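Local coordinates for protein probable dehydrogenase (Bordetella bronchiseptica, PDB 3MOI) that probably catalyses NAD(P)-dependent oxidation or reduction, as a dehydrogenase of the GFO/IDH/MocA family with an N-terminal Rossmann-fold domain, at residues H74-V82 with P96-M107. Numbering follows the deposited sequence.
Sequences HQFHCEHVV and PLTLSRDEADRM
His77 meets the 96-107 segment with its ring edge: the carbonyls of Pro96 and Leu97 lie near the ring plane, while CA of His74 sits over the centre of one face. His77 ND1 donates a hydrogen bond to Leu97 O (2.9 Å, 147° at the hydrogen); the nitrogen stands well above that carbonyl's plane. A second, weak bond to Pro96 O is less certain. The His74 ring instead offers a face, on which Leu99 CD1 rests 4.2 Å from the ring centroid in a CH-pi contact. In its plane a water bridges ND1 to the backbone N of Leu99, and NE2 is taken by Lys170 O.

Farther along, the axes of helix 77-82 and helix 101-107 run almost parallel (8°), 9.3 Å apart at closest approach, as neighbours in the Rossmann domain; His77 and Val81 also pack on Ile70 of strand 67-70. With SG anti to the backbone N (chi1 -178°), Cys78 SG comes within 3.6 Å of Arg106 NH1; the guanidinium of Arg106 has Val82 CG2 over one face. Met107 CG packs 4.0 Å from Val81 CG1.

With ND1 bonded to Leu97 O and NE2 weakly to Ser72 O, the His77 ring is probably fixed in its rotation, tying the turn after the cis-Pro96 peptide to helix 77-86.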
# COMPACT_ATOMS: atom_id res chain seq x y z
N HIS A 74 17.85 24.82 0.10
CA HIS A 74 17.34 24.81 1.46
C HIS A 74 18.24 25.36 2.54
O HIS A 74 17.75 25.88 3.53
CB HIS A 74 16.91 23.40 1.86
CG HIS A 74 18.05 22.44 1.96
ND1 HIS A 74 18.83 22.35 3.10
CD2 HIS A 74 18.53 21.53 1.09
CE1 HIS A 74 19.78 21.45 2.89
NE2 HIS A 74 19.62 20.93 1.68
N GLN A 75 19.53 25.22 2.38
CA GLN A 75 20.55 25.74 3.31
C GLN A 75 20.45 27.25 3.51
O GLN A 75 20.99 27.81 4.45
CB GLN A 75 21.99 25.42 2.77
CG GLN A 75 22.01 24.85 1.26
CD GLN A 75 23.36 25.06 0.60
OE1 GLN A 75 24.25 25.63 1.23
NE2 GLN A 75 23.53 24.59 -0.66
N PHE A 76 19.83 27.92 2.55
CA PHE A 76 19.62 29.35 2.60
C PHE A 76 18.24 29.75 3.09
O PHE A 76 17.98 30.92 3.26
CB PHE A 76 19.86 29.96 1.22
CG PHE A 76 21.28 29.91 0.80
CD1 PHE A 76 22.20 30.79 1.34
CD2 PHE A 76 21.72 28.94 -0.09
CE1 PHE A 76 23.55 30.72 0.97
CE2 PHE A 76 23.04 28.84 -0.44
CZ PHE A 76 23.96 29.75 0.07
N HIS A 77 17.34 28.80 3.33
CA HIS A 77 15.96 29.17 3.67
C HIS A 77 15.83 29.94 4.96
O HIS A 77 15.12 30.93 5.02
CB HIS A 77 15.09 27.97 3.75
CG HIS A 77 14.80 27.35 2.43
ND1 HIS A 77 14.15 26.14 2.32
CD2 HIS A 77 15.02 27.77 1.17
CE1 HIS A 77 14.01 25.84 1.04
NE2 HIS A 77 14.54 26.81 0.32
N CYS A 78 16.49 29.51 6.00
CA CYS A 78 16.40 30.20 7.27
C CYS A 78 16.69 31.69 7.16
O CYS A 78 15.87 32.55 7.56
CB CYS A 78 17.35 29.58 8.30
SG CYS A 78 17.21 30.37 9.90
N GLU A 79 17.86 32.02 6.64
CA GLU A 79 18.20 33.44 6.60
C GLU A 79 17.33 34.19 5.59
O GLU A 79 17.05 35.35 5.77
CB GLU A 79 19.69 33.67 6.29
CG GLU A 79 20.09 33.25 4.85
CD GLU A 79 21.61 33.19 4.65
OE1 GLU A 79 22.12 34.25 4.08
OE2 GLU A 79 22.26 32.13 5.06
N HIS A 80 16.91 33.52 4.53
CA HIS A 80 16.05 34.19 3.55
C HIS A 80 14.70 34.52 4.21
O HIS A 80 14.14 35.59 4.05
CB HIS A 80 15.89 33.36 2.26
CG HIS A 80 17.02 33.48 1.27
ND1 HIS A 80 17.15 32.62 0.19
CD2 HIS A 80 18.03 34.38 1.16
CE1 HIS A 80 18.21 32.98 -0.53
NE2 HIS A 80 18.76 34.05 0.04
N VAL A 81 14.21 33.61 5.03
CA VAL A 81 12.94 33.82 5.70
C VAL A 81 13.04 34.89 6.77
O VAL A 81 12.15 35.77 6.87
CB VAL A 81 12.39 32.50 6.24
CG1 VAL A 81 11.46 32.75 7.42
CG2 VAL A 81 11.71 31.71 5.07
N VAL A 82 14.09 34.86 7.56
CA VAL A 82 14.29 35.93 8.52
C VAL A 82 14.41 37.26 7.84
O VAL A 82 13.85 38.26 8.26
CB VAL A 82 15.52 35.66 9.36
CG1 VAL A 82 15.88 36.91 10.19
CG2 VAL A 82 15.23 34.39 10.22
N PRO A 96 12.60 21.46 0.95
CA PRO A 96 12.52 21.34 2.39
C PRO A 96 12.46 22.69 3.06
O PRO A 96 13.13 23.61 2.62
CB PRO A 96 13.81 20.60 2.75
CG PRO A 96 14.26 19.93 1.50
CD PRO A 96 13.82 20.84 0.41
N LEU A 97 11.63 22.84 4.09
CA LEU A 97 11.68 24.06 4.93
C LEU A 97 13.12 24.31 5.39
O LEU A 97 13.70 25.35 5.06
CB LEU A 97 10.81 23.90 6.18
CG LEU A 97 9.94 25.02 6.76
CD1 LEU A 97 10.01 25.06 8.28
CD2 LEU A 97 10.17 26.39 6.17
N THR A 98 13.66 23.35 6.17
CA THR A 98 14.99 23.36 6.69
C THR A 98 15.23 21.92 7.09
O THR A 98 14.26 21.17 7.28
CB THR A 98 15.12 23.93 8.10
OG1 THR A 98 13.88 24.46 8.59
CG2 THR A 98 16.25 24.81 8.21
N LEU A 99 16.50 21.60 7.37
CA LEU A 99 16.90 20.33 7.92
C LEU A 99 17.04 20.41 9.44
O LEU A 99 17.17 19.38 10.10
CB LEU A 99 18.25 19.94 7.35
CG LEU A 99 18.41 19.11 6.07
CD1 LEU A 99 17.28 19.31 5.07
CD2 LEU A 99 19.84 19.38 5.48
N SER A 100 16.98 21.61 9.98
CA SER A 100 17.37 21.84 11.37
C SER A 100 16.21 22.38 12.30
O SER A 100 15.66 23.43 12.07
CB SER A 100 18.54 22.81 11.33
OG SER A 100 18.52 23.67 12.43
N ARG A 101 15.89 21.68 13.36
CA ARG A 101 14.89 22.18 14.26
C ARG A 101 15.15 23.59 14.80
O ARG A 101 14.22 24.40 14.89
CB ARG A 101 14.76 21.22 15.40
CG ARG A 101 14.16 19.82 14.99
CD ARG A 101 14.45 18.75 16.02
NE ARG A 101 13.23 18.39 16.75
CZ ARG A 101 12.79 18.93 17.91
NH1 ARG A 101 13.48 19.90 18.52
NH2 ARG A 101 11.63 18.49 18.45
N ASP A 102 16.39 23.90 15.14
CA ASP A 102 16.74 25.22 15.61
C ASP A 102 16.44 26.27 14.54
O ASP A 102 15.93 27.37 14.84
CB ASP A 102 18.24 25.31 15.92
CG ASP A 102 18.66 24.48 17.12
OD1 ASP A 102 17.87 24.28 18.08
OD2 ASP A 102 19.86 24.07 17.13
N GLU A 103 16.85 25.97 13.32
CA GLU A 103 16.48 26.85 12.22
C GLU A 103 14.96 27.06 12.18
O GLU A 103 14.45 28.21 12.15
CB GLU A 103 16.99 26.34 10.87
CG GLU A 103 18.51 26.55 10.73
CD GLU A 103 19.09 26.37 9.29
OE1 GLU A 103 18.34 26.27 8.31
OE2 GLU A 103 20.35 26.35 9.15
N ALA A 104 14.25 25.96 12.17
CA ALA A 104 12.81 26.05 12.12
C ALA A 104 12.29 26.95 13.25
O ALA A 104 11.37 27.66 13.05
CB ALA A 104 12.23 24.74 12.17
N ASP A 105 12.92 26.94 14.41
CA ASP A 105 12.48 27.80 15.49
C ASP A 105 12.81 29.22 15.18
O ASP A 105 12.02 30.07 15.45
CB ASP A 105 13.09 27.42 16.86
CG ASP A 105 12.47 26.13 17.44
OD1 ASP A 105 11.38 25.68 16.92
OD2 ASP A 105 13.04 25.58 18.40
N ARG A 106 13.98 29.48 14.60
CA ARG A 106 14.31 30.86 14.28
C ARG A 106 13.35 31.43 13.25
O ARG A 106 13.05 32.64 13.28
CB ARG A 106 15.73 31.02 13.70
CG ARG A 106 16.92 30.83 14.67
CD ARG A 106 18.24 31.28 13.89
NE ARG A 106 18.17 32.72 13.55
CZ ARG A 106 18.73 33.33 12.50
NH1 ARG A 106 19.42 32.66 11.55
NH2 ARG A 106 18.58 34.64 12.38
N MET A 107 12.88 30.57 12.37
CA MET A 107 11.95 30.98 11.28
C MET A 107 10.56 31.34 11.87
O MET A 107 9.99 32.42 11.58
CB MET A 107 11.89 29.89 10.20
CG MET A 107 13.21 29.72 9.32
SD MET A 107 13.34 28.26 8.28
CE MET A 107 14.13 27.35 9.39
O HOH W 1 18.89 23.24 6.03